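Local coordinates for protein N-acylglucosamine 2-epimerase (Marinomonas mediterranea, PDB 5X32) that catalyses the reversible isomerization of D-mannose to D-fructose and, less efficiently, converts D-lyxose to D-xylulose, but does not act on D-glucose, at residues A[215-220]-A[275-280]; A[283-288]-A[296-301]; A[316-321]-A[383-388]. All blocks are in the same frame, centred on the assembly; numbering follows the deposited sequence.

Contact 1. Residues A[215-220]-A[275-280]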
loop_
_atom_site.group_PDB
_atom_site.type_symbol
_atom_site.label_atom_id
_atom_site.label_comp_id
_atom_site.label_asym_id
_atom_site.label_seq_id
_atom_site.Cartn_x
_atom_site.Cartn_y
_atom_site.Cartn_z
ATOM N N ASN A 215 18.343 7.702 15.370
ATOM C CA ASN A 215 18.287 8.925 16.171
ATOM C C ASN A 215 16.874 9.332 16.608
ATOM O O ASN A 215 16.560 9.377 17.811
ATOM C CB ASN A 215 18.910 10.025 15.291
ATOM C CG ASN A 215 20.434 9.909 15.170
ATOM O OD1 ASN A 215 20.987 9.683 14.090
ATOM N ND2 ASN A 215 21.123 10.282 16.260
ATOM N N SER A 216 16.025 9.555 15.601
ATOM C CA SER A 216 14.682 10.094 15.805
ATOM C C SER A 216 13.685 9.006 16.210
ATOM O O SER A 216 12.530 9.289 16.573
ATOM C CB SER A 216 14.192 10.797 14.538
ATOM O OG SER A 216 14.378 9.962 13.398
ATOM N N ASN A 217 14.156 7.765 16.141
ATOM C CA ASN A 217 13.337 6.578 16.361
ATOM C C ASN A 217 12.242 6.433 15.321
ATOM O O ASN A 217 11.177 5.884 15.608
ATOM C CB ASN A 217 12.706 6.604 17.754
ATOM C CG ASN A 217 13.741 6.715 18.867
ATOM O OD1 ASN A 217 14.726 5.967 18.893
ATOM N ND2 ASN A 217 13.512 7.642 19.800
ATOM N N GLU A 218 12.514 6.936 14.117
ATOM C CA GLU A 218 11.626 6.764 12.967
ATOM C C GLU A 218 12.084 5.565 12.119
ATOM O O GLU A 218 13.262 5.196 12.133
ATOM C CB GLU A 218 11.610 8.035 12.116
ATOM C CG GLU A 218 11.111 9.272 12.825
ATOM C CD GLU A 218 11.294 10.538 11.984
ATOM O OE1 GLU A 218 12.403 11.128 11.998
ATOM O OE2 GLU A 218 10.328 10.952 11.305
ATOM N N VAL A 219 11.175 4.976 11.347
ATOM C CA VAL A 219 11.554 3.822 10.525
ATOM C C VAL A 219 12.349 4.210 9.288
ATOM O O VAL A 219 11.877 4.960 8.445
ATOM C CB VAL A 219 10.348 3.022 10.090
ATOM C CG1 VAL A 219 10.807 1.702 9.545
ATOM C CG2 VAL A 219 9.407 2.828 11.270
ATOM N N TRP A 220 13.566 3.690 9.215
ATOM C CA TRP A 220 14.496 3.928 8.126
ATOM C C TRP A 220 14.271 2.835 7.075
ATOM O O TRP A 220 13.804 1.746 7.412
ATOM C CB TRP A 220 15.929 3.925 8.674
ATOM C CG TRP A 220 17.005 4.264 7.704
ATOM C CD1 TRP A 220 17.846 3.389 7.065
ATOM C CD2 TRP A 220 17.399 5.575 7.287
ATOM N NE1 TRP A 220 18.720 4.081 6.256
ATOM C CE2 TRP A 220 18.464 5.423 6.373
ATOM C CE3 TRP A 220 16.938 6.864 7.576
ATOM C CZ2 TRP A 220 19.079 6.512 5.759
ATOM C CZ3 TRP A 220 17.545 7.940 6.962
ATOM C CH2 TRP A 220 18.608 7.760 6.070
ATOM N N ALA A 275 2.205 5.179 17.250
ATOM C CA ALA A 275 1.467 5.766 16.129
ATOM C C ALA A 275 1.434 7.295 16.256
ATOM O O ALA A 275 1.676 8.047 15.291
ATOM C CB ALA A 275 0.037 5.192 16.054
ATOM N N LYS A 276 1.129 7.737 17.470
ATOM C CA LYS A 276 1.007 9.142 17.769
ATOM C C LYS A 276 2.356 9.821 17.504
ATOM O O LYS A 276 2.439 10.858 16.834
ATOM C CB LYS A 276 0.550 9.309 19.219
ATOM C CG LYS A 276 -0.256 10.538 19.438
ATOM C CD LYS A 276 -0.493 10.944 20.894
ATOM C CE LYS A 276 -1.413 10.022 21.677
ATOM N NZ LYS A 276 -1.884 10.775 22.905
ATOM N N TYR A 277 3.424 9.164 17.937
ATOM C CA TYR A 277 4.771 9.730 17.828
ATOM C C TYR A 277 5.249 9.858 16.372
ATOM O O TYR A 277 5.636 10.953 15.930
ATOM C CB TYR A 277 5.752 8.868 18.629
ATOM C CG TYR A 277 7.192 9.299 18.521
ATOM C CD1 TYR A 277 8.090 8.631 17.684
ATOM C CD2 TYR A 277 7.664 10.366 19.269
ATOM C CE1 TYR A 277 9.423 9.029 17.593
ATOM C CE2 TYR A 277 8.984 10.771 19.191
ATOM C CZ TYR A 277 9.860 10.104 18.360
ATOM O OH TYR A 277 11.164 10.543 18.308
ATOM N N LEU A 278 5.181 8.739 15.639
ATOM C CA LEU A 278 5.547 8.677 14.226
ATOM C C LEU A 278 4.752 9.677 13.417
ATOM O O LEU A 278 5.323 10.423 12.623
ATOM C CB LEU A 278 5.340 7.275 13.660
ATOM C CG LEU A 278 6.327 6.233 14.182
ATOM C CD1 LEU A 278 5.964 4.850 13.681
ATOM C CD2 LEU A 278 7.736 6.606 13.744
ATOM N N PHE A 279 3.439 9.712 13.608
ATOM C CA PHE A 279 2.664 10.652 12.817
ATOM C C PHE A 279 3.047 12.098 13.134
ATOM O O PHE A 279 3.299 12.870 12.209
ATOM C CB PHE A 279 1.167 10.471 13.044
ATOM C CG PHE A 279 0.320 11.339 12.160
ATOM C CD1 PHE A 279 -0.200 10.842 10.971
ATOM C CD2 PHE A 279 0.034 12.654 12.519
ATOM C CE1 PHE A 279 -0.984 11.648 10.146
ATOM C CE2 PHE A 279 -0.727 13.465 11.700
ATOM C CZ PHE A 279 -1.243 12.962 10.512
ATOM N N ASP A 280 3.114 12.455 14.420
ATOM C CA ASP A 280 3.401 13.846 14.789
ATOM C C ASP A 280 4.722 14.283 14.189
ATOM O O ASP A 280 4.817 15.342 13.557
ATOM C CB ASP A 280 3.448 14.027 16.308
ATOM C CG ASP A 280 2.085 13.852 16.958
ATOM O OD1 ASP A 280 1.062 13.972 16.235
ATOM O OD2 ASP A 280 2.042 13.624 18.193
#
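The compact part of this contact is L278, whose CD2 methyl lies against loop backbone: it sits 4.0 Å from E218 CA and equally far from N217 O. Here the backbones draw nearest, E218 CA being 6.5 Å from L278 CA. E218 is held beside the methyl from within its own loop: S216 OG donates to E218 OE1 at 2.7 Å, received on that oxygen's anti lone pair; the E218 carboxylate also forms a salt bridge with K285 and probably a hydrogen bond with Y298. In the alpha/alpha-barrel fold expected of the N-acylglucosamine 2-epimerase family, the contact thus pins the loop following helix 193-212 to helix 271-286, and the side chain of V219 is about 6 Å from that of H251, an active-site residue by similarity. The partly exposed margin is less closely packed and is held by a single hydrogen bond. There Y277, with CG anti to the backbone N (chi1 176°), carries its ring across to the loop, where OH donates to S216 O at 2.5 Å. The carbonyl oxygen lies at the ring edge, with a C=O...OH angle of 144° and the hydroxyl 31° from the carbonyl plane. A phenylalanine at Y277 would probably leave S216 O without this donor and the loop margin freer to shift. N217 touches the ring obliquely and more lightly, its CB 4.1 Å from Y277 CE1.

Contact 2. Residues A[283-288]-A[296-301]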
loop_
_atom_site.group_PDB
_atom_site.type_symbol
_atom_site.label_atom_id
_atom_site.label_comp_id
_atom_site.label_asym_id
_atom_site.label_seq_id
_atom_site.Cartn_x
_atom_site.Cartn_y
_atom_site.Cartn_z
ATOM N N TYR A 283 4.585 14.226 10.059
ATOM C CA TYR A 283 3.796 15.325 9.542
ATOM C C TYR A 283 4.509 16.647 9.804
ATOM O O TYR A 283 4.658 17.468 8.891
ATOM C CB TYR A 283 2.390 15.333 10.156
ATOM C CG TYR A 283 1.475 16.416 9.589
ATOM C CD1 TYR A 283 1.550 17.740 10.044
ATOM C CD2 TYR A 283 0.540 16.119 8.600
ATOM C CE1 TYR A 283 0.722 18.725 9.533
ATOM C CE2 TYR A 283 -0.296 17.094 8.081
ATOM C CZ TYR A 283 -0.205 18.397 8.550
ATOM O OH TYR A 283 -1.027 19.377 8.036
ATOM N N LYS A 284 4.985 16.849 11.026
ATOM C CA LYS A 284 5.620 18.126 11.318
ATOM C C LYS A 284 6.853 18.336 10.455
ATOM O O LYS A 284 7.077 19.439 9.959
ATOM C CB LYS A 284 6.016 18.228 12.790
ATOM C CG LYS A 284 6.816 19.478 13.085
ATOM C CD LYS A 284 6.850 19.771 14.567
ATOM C CE LYS A 284 6.773 18.492 15.385
ATOM N NZ LYS A 284 6.858 18.792 16.838
ATOM N N LYS A 285 7.622 17.276 10.216
ATOM C CA LYS A 285 8.797 17.449 9.374
ATOM C C LYS A 285 8.496 17.655 7.888
ATOM O O LYS A 285 9.239 18.362 7.208
ATOM C CB LYS A 285 9.764 16.276 9.522
ATOM C CG LYS A 285 10.463 16.203 10.878
ATOM C CD LYS A 285 11.590 15.208 10.781
ATOM C CE LYS A 285 12.098 14.697 12.089
ATOM N NZ LYS A 285 13.137 13.660 11.795
ATOM N N ALA A 286 7.408 17.075 7.382
ATOM C CA ALA A 286 7.248 16.967 5.930
ATOM C C ALA A 286 6.157 17.866 5.349
ATOM O O ALA A 286 6.053 18.032 4.119
ATOM C CB ALA A 286 6.989 15.533 5.563
ATOM N N TRP A 287 5.379 18.502 6.217
ATOM C CA TRP A 287 4.307 19.334 5.713
ATOM C C TRP A 287 4.868 20.624 5.154
ATOM O O TRP A 287 5.665 21.316 5.792
ATOM C CB TRP A 287 3.284 19.632 6.792
ATOM C CG TRP A 287 2.151 20.459 6.289
ATOM C CD1 TRP A 287 1.995 21.803 6.421
ATOM C CD2 TRP A 287 1.024 19.995 5.547
ATOM N NE1 TRP A 287 0.824 22.206 5.831
ATOM C CE2 TRP A 287 0.212 21.115 5.274
ATOM C CE3 TRP A 287 0.619 18.741 5.083
ATOM C CZ2 TRP A 287 -0.988 21.016 4.555
ATOM C CZ3 TRP A 287 -0.573 18.649 4.369
ATOM C CH2 TRP A 287 -1.360 19.777 4.116
ATOM N N ASP A 288 4.494 20.897 3.917
ATOM C CA ASP A 288 4.904 22.096 3.216
ATOM C C ASP A 288 3.974 23.235 3.640
ATOM O O ASP A 288 2.872 23.374 3.113
ATOM C CB ASP A 288 4.879 21.823 1.712
ATOM C CG ASP A 288 5.357 22.988 0.886
ATOM O OD1 ASP A 288 5.475 24.114 1.423
ATOM O OD2 ASP A 288 5.668 22.752 -0.310
ATOM N N TYR A 296 8.234 14.249 0.015
ATOM C CA TYR A 296 8.481 12.827 -0.137
ATOM C C TYR A 296 9.500 12.269 0.850
ATOM O O TYR A 296 9.374 11.138 1.297
ATOM C CB TYR A 296 8.948 12.554 -1.561
ATOM C CG TYR A 296 9.025 11.098 -1.937
ATOM C CD1 TYR A 296 7.925 10.258 -1.791
ATOM C CD2 TYR A 296 10.186 10.575 -2.470
ATOM C CE1 TYR A 296 7.984 8.930 -2.174
ATOM C CE2 TYR A 296 10.261 9.254 -2.850
ATOM C CZ TYR A 296 9.165 8.429 -2.697
ATOM O OH TYR A 296 9.263 7.107 -3.083
ATOM N N GLY A 297 10.498 13.062 1.204
ATOM C CA GLY A 297 11.543 12.563 2.068
ATOM C C GLY A 297 12.387 13.652 2.691
ATOM O O GLY A 297 12.639 14.701 2.073
ATOM N N TYR A 298 12.803 13.401 3.933
ATOM C CA TYR A 298 13.693 14.304 4.665
ATOM C C TYR A 298 14.863 13.527 5.253
ATOM O O TYR A 298 14.820 12.296 5.349
ATOM C CB TYR A 298 12.937 15.058 5.769
ATOM C CG TYR A 298 12.092 14.186 6.688
ATOM C CD1 TYR A 298 12.674 13.416 7.693
ATOM C CD2 TYR A 298 10.705 14.151 6.560
ATOM C CE1 TYR A 298 11.902 12.620 8.531
ATOM C CE2 TYR A 298 9.927 13.365 7.395
ATOM C CZ TYR A 298 10.535 12.606 8.387
ATOM O OH TYR A 298 9.761 11.826 9.214
ATOM N N ALA A 299 15.915 14.247 5.636
ATOM C CA ALA A 299 17.089 13.615 6.236
ATOM C C ALA A 299 16.816 13.329 7.702
ATOM O O ALA A 299 15.853 13.856 8.261
ATOM C CB ALA A 299 18.303 14.499 6.076
ATOM N N PRO A 300 17.627 12.454 8.323
ATOM C CA PRO A 300 17.565 12.275 9.787
ATOM C C PRO A 300 17.776 13.619 10.469
ATOM O O PRO A 300 17.268 13.904 11.554
ATOM C CB PRO A 300 18.711 11.303 10.083
ATOM C CG PRO A 300 19.529 11.240 8.816
ATOM C CD PRO A 300 18.600 11.542 7.696
ATOM N N ASP A 301 18.570 14.431 9.789
ATOM C CA ASP A 301 18.646 15.868 9.993
ATOM C C ASP A 301 17.275 16.534 10.202
ATOM O O ASP A 301 17.135 17.445 11.011
ATOM C CB ASP A 301 19.327 16.478 8.766
ATOM C CG ASP A 301 19.835 17.864 9.000
ATOM O OD1 ASP A 301 19.407 18.507 9.980
ATOM O OD2 ASP A 301 20.647 18.319 8.167
#
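K285 lays its aliphatic chain across one face of the Y298 ring, the two side chains crossing at about a right angle. Its CB starts over the ring face near the CE2 rim, 3.6 Å from Y298 CE2. With CG beside the backbone N and anti to the carbonyl carbon (chi1 -69°), the extended chain then travels over the ring: K285 CG bridges CB and CD, 4.4 Å from Y298 CZ, and CD makes the CH-pi contact, 3.7 Å from the ring centroid and 23° off the ring normal. CE passes 4.1 Å from Y298 CE1. The ammonium NZ remains close to that same carbon at 3.6 Å, yet its polar partner lies elsewhere, in a salt bridge to E218. The Y298 hydroxyl probably hydrogen-bonds the same carboxylate, so E218 would tie together the lysine tip and the ring it covers. The ring edge is taken by A286 CB, 4.1 Å from Y298 CE2. A286 ends helix 271-286 and its backbone bonds to H295, while strand 297-298 pairs with strand 304-310, and a classic beta bulge occurs where Y296 and G297 both face D306; Y298 also packs on P249 and Q252 of helix 249-265.

Contact 3. Residues A[316-321]-A[383-388]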
loop_
_atom_site.group_PDB
_atom_site.type_symbol
_atom_site.label_atom_id
_atom_site.label_comp_id
_atom_site.label_asym_id
_atom_site.label_seq_id
_atom_site.Cartn_x
_atom_site.Cartn_y
_atom_site.Cartn_z
ATOM N N GLU A 316 -2.102 7.724 2.628
ATOM C CA GLU A 316 -1.773 6.935 3.809
ATOM C C GLU A 316 -1.787 7.869 5.032
ATOM O O GLU A 316 -2.226 7.478 6.135
ATOM C CB GLU A 316 -0.411 6.259 3.649
ATOM C CG GLU A 316 -0.370 5.255 2.484
ATOM C CD GLU A 316 -1.158 3.958 2.725
ATOM O OE1 GLU A 316 -1.224 3.479 3.883
ATOM O OE2 GLU A 316 -1.754 3.442 1.746
ATOM N N SER A 317 -1.351 9.118 4.827
ATOM C CA SER A 317 -1.330 10.061 5.937
ATOM C C SER A 317 -2.729 10.478 6.371
ATOM O O SER A 317 -2.959 10.635 7.572
ATOM C CB SER A 317 -0.496 11.290 5.606
ATOM O OG SER A 317 0.868 10.924 5.482
ATOM N N PHE A 318 -3.678 10.664 5.452
ATOM C CA PHE A 318 -4.996 11.026 5.978
ATOM C C PHE A 318 -5.719 9.795 6.577
ATOM O O PHE A 318 -6.587 9.946 7.451
ATOM C CB PHE A 318 -5.871 11.757 4.930
ATOM C CG PHE A 318 -6.405 10.903 3.808
ATOM C CD1 PHE A 318 -7.374 9.940 4.036
ATOM C CD2 PHE A 318 -6.023 11.156 2.497
ATOM C CE1 PHE A 318 -7.897 9.177 2.982
ATOM C CE2 PHE A 318 -6.547 10.425 1.450
ATOM C CZ PHE A 318 -7.482 9.424 1.692
ATOM N N ALA A 319 -5.363 8.581 6.150
ATOM C CA ALA A 319 -5.905 7.418 6.857
ATOM C C ALA A 319 -5.365 7.372 8.317
ATOM O O ALA A 319 -6.118 7.198 9.295
ATOM C CB ALA A 319 -5.570 6.153 6.127
ATOM N N ALA A 320 -4.052 7.547 8.440
ATOM C CA ALA A 320 -3.404 7.505 9.726
ATOM C C ALA A 320 -4.023 8.582 10.610
ATOM O O ALA A 320 -4.350 8.324 11.780
ATOM C CB ALA A 320 -1.908 7.698 9.577
ATOM N N ALA A 321 -4.205 9.775 10.039
ATOM C CA ALA A 321 -4.770 10.897 10.788
ATOM C C ALA A 321 -6.159 10.571 11.289
ATOM O O ALA A 321 -6.504 10.902 12.424
ATOM C CB ALA A 321 -4.808 12.154 9.941
ATOM N N GLY A 383 -8.012 2.443 -0.739
ATOM C CA GLY A 383 -7.810 1.786 0.540
ATOM C C GLY A 383 -7.948 2.749 1.718
ATOM O O GLY A 383 -8.645 2.443 2.704
ATOM N N ALA A 384 -7.328 3.923 1.608
ATOM C CA ALA A 384 -7.400 4.909 2.692
ATOM C C ALA A 384 -8.838 5.320 2.939
ATOM O O ALA A 384 -9.300 5.343 4.109
ATOM C CB ALA A 384 -6.537 6.147 2.376
ATOM N N CYS A 385 -9.561 5.591 1.844
ATOM C CA CYS A 385 -10.968 5.938 1.977
ATOM C C CYS A 385 -11.757 4.803 2.646
ATOM O O CYS A 385 -12.557 5.065 3.548
ATOM C CB CYS A 385 -11.572 6.260 0.623
ATOM S SG CYS A 385 -10.945 7.751 -0.170
ATOM N N TYR A 386 -11.511 3.556 2.228
ATOM C CA TYR A 386 -12.207 2.371 2.764
ATOM C C TYR A 386 -12.015 2.224 4.262
ATOM O O TYR A 386 -12.970 1.894 4.997
ATOM C CB TYR A 386 -11.729 1.094 2.064
ATOM C CG TYR A 386 -12.310 0.856 0.678
ATOM C CD1 TYR A 386 -13.663 1.060 0.404
ATOM C CD2 TYR A 386 -11.487 0.457 -0.367
ATOM C CE1 TYR A 386 -14.177 0.840 -0.880
ATOM C CE2 TYR A 386 -11.981 0.256 -1.634
ATOM C CZ TYR A 386 -13.321 0.443 -1.885
ATOM O OH TYR A 386 -13.772 0.226 -3.149
ATOM N N GLU A 387 -10.790 2.467 4.726
ATOM C CA GLU A 387 -10.561 2.298 6.142
ATOM C C GLU A 387 -11.146 3.443 6.950
ATOM O O GLU A 387 -11.648 3.201 8.050
ATOM C CB GLU A 387 -9.080 2.125 6.466
ATOM C CG GLU A 387 -8.943 1.518 7.844
ATOM C CD GLU A 387 -8.426 0.110 7.776
ATOM O OE1 GLU A 387 -8.182 -0.387 6.652
ATOM O OE2 GLU A 387 -8.384 -0.545 8.840
ATOM N N VAL A 388 -11.166 4.663 6.410
ATOM C CA VAL A 388 -11.886 5.699 7.138
ATOM C C VAL A 388 -13.365 5.288 7.198
ATOM O O VAL A 388 -14.017 5.447 8.237
ATOM C CB VAL A 388 -11.742 7.063 6.496
ATOM C CG1 VAL A 388 -12.623 8.075 7.216
ATOM C CG2 VAL A 388 -10.287 7.493 6.520
#
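Segments 316-321 and 383-388 run nearly parallel, their axes 11° apart and 8.7 Å at closest approach, with A319 CA and A384 CA only 5.1 Å from each other. Small side chains permit this closeness: A319 CB and A384 CB touch side by side at 3.9 Å. Beside that pair, F318 reaches over from its own helix; its CG lies between the backbone N and the carbonyl carbon (chi1 72°), which swings the ring toward the other helix. F318 CE1 lies 3.4 Å from A384 CB, which meets the ring obliquely. At the ring edge, near its plane, lies C385 N, 4.1 Å from F318 CE1, and the sulfur of C385 is 4.3 Å from F318 CZ. One turn further on, V388 CG2 comes to 4.4 Å from A319 CA and extends the apolar seam. At the other end E316 hydrogen-bonds H380, an active-site residue by similarity, and salt-bridges K257. The near-parallel pairing is consistent with adjacent inner helices of an alpha/alpha barrel: helix 249-265 touches A319 and A320, helix 331-347 covers F318 through L340 and W341, and helix 9-23 packs on C385 and V388.

From the N terminus, contact 1 comes first, joining the loop after helix 193-212 to helix 271-286 across 54 residues that include helix 249-265. Contact 2 opens later on the same helix and closes a short loop of seven residues onto strand 297-298. Contact 3 then bridges 61 residues from helix 311-328 to the last helix, 379-390. The three follow in series; none nests or crosses. Contacts 1 and 2 touch through E218, salt-bridged to K285 and probably reaching Y298, and where W220 CZ3 packs 3.8 Å from P300 CD. Contact 1 meets contact 3 through F279, packed on S317, A320 and A321, whereas contacts 2 and 3 remain about 6 Å apart at nearest atoms.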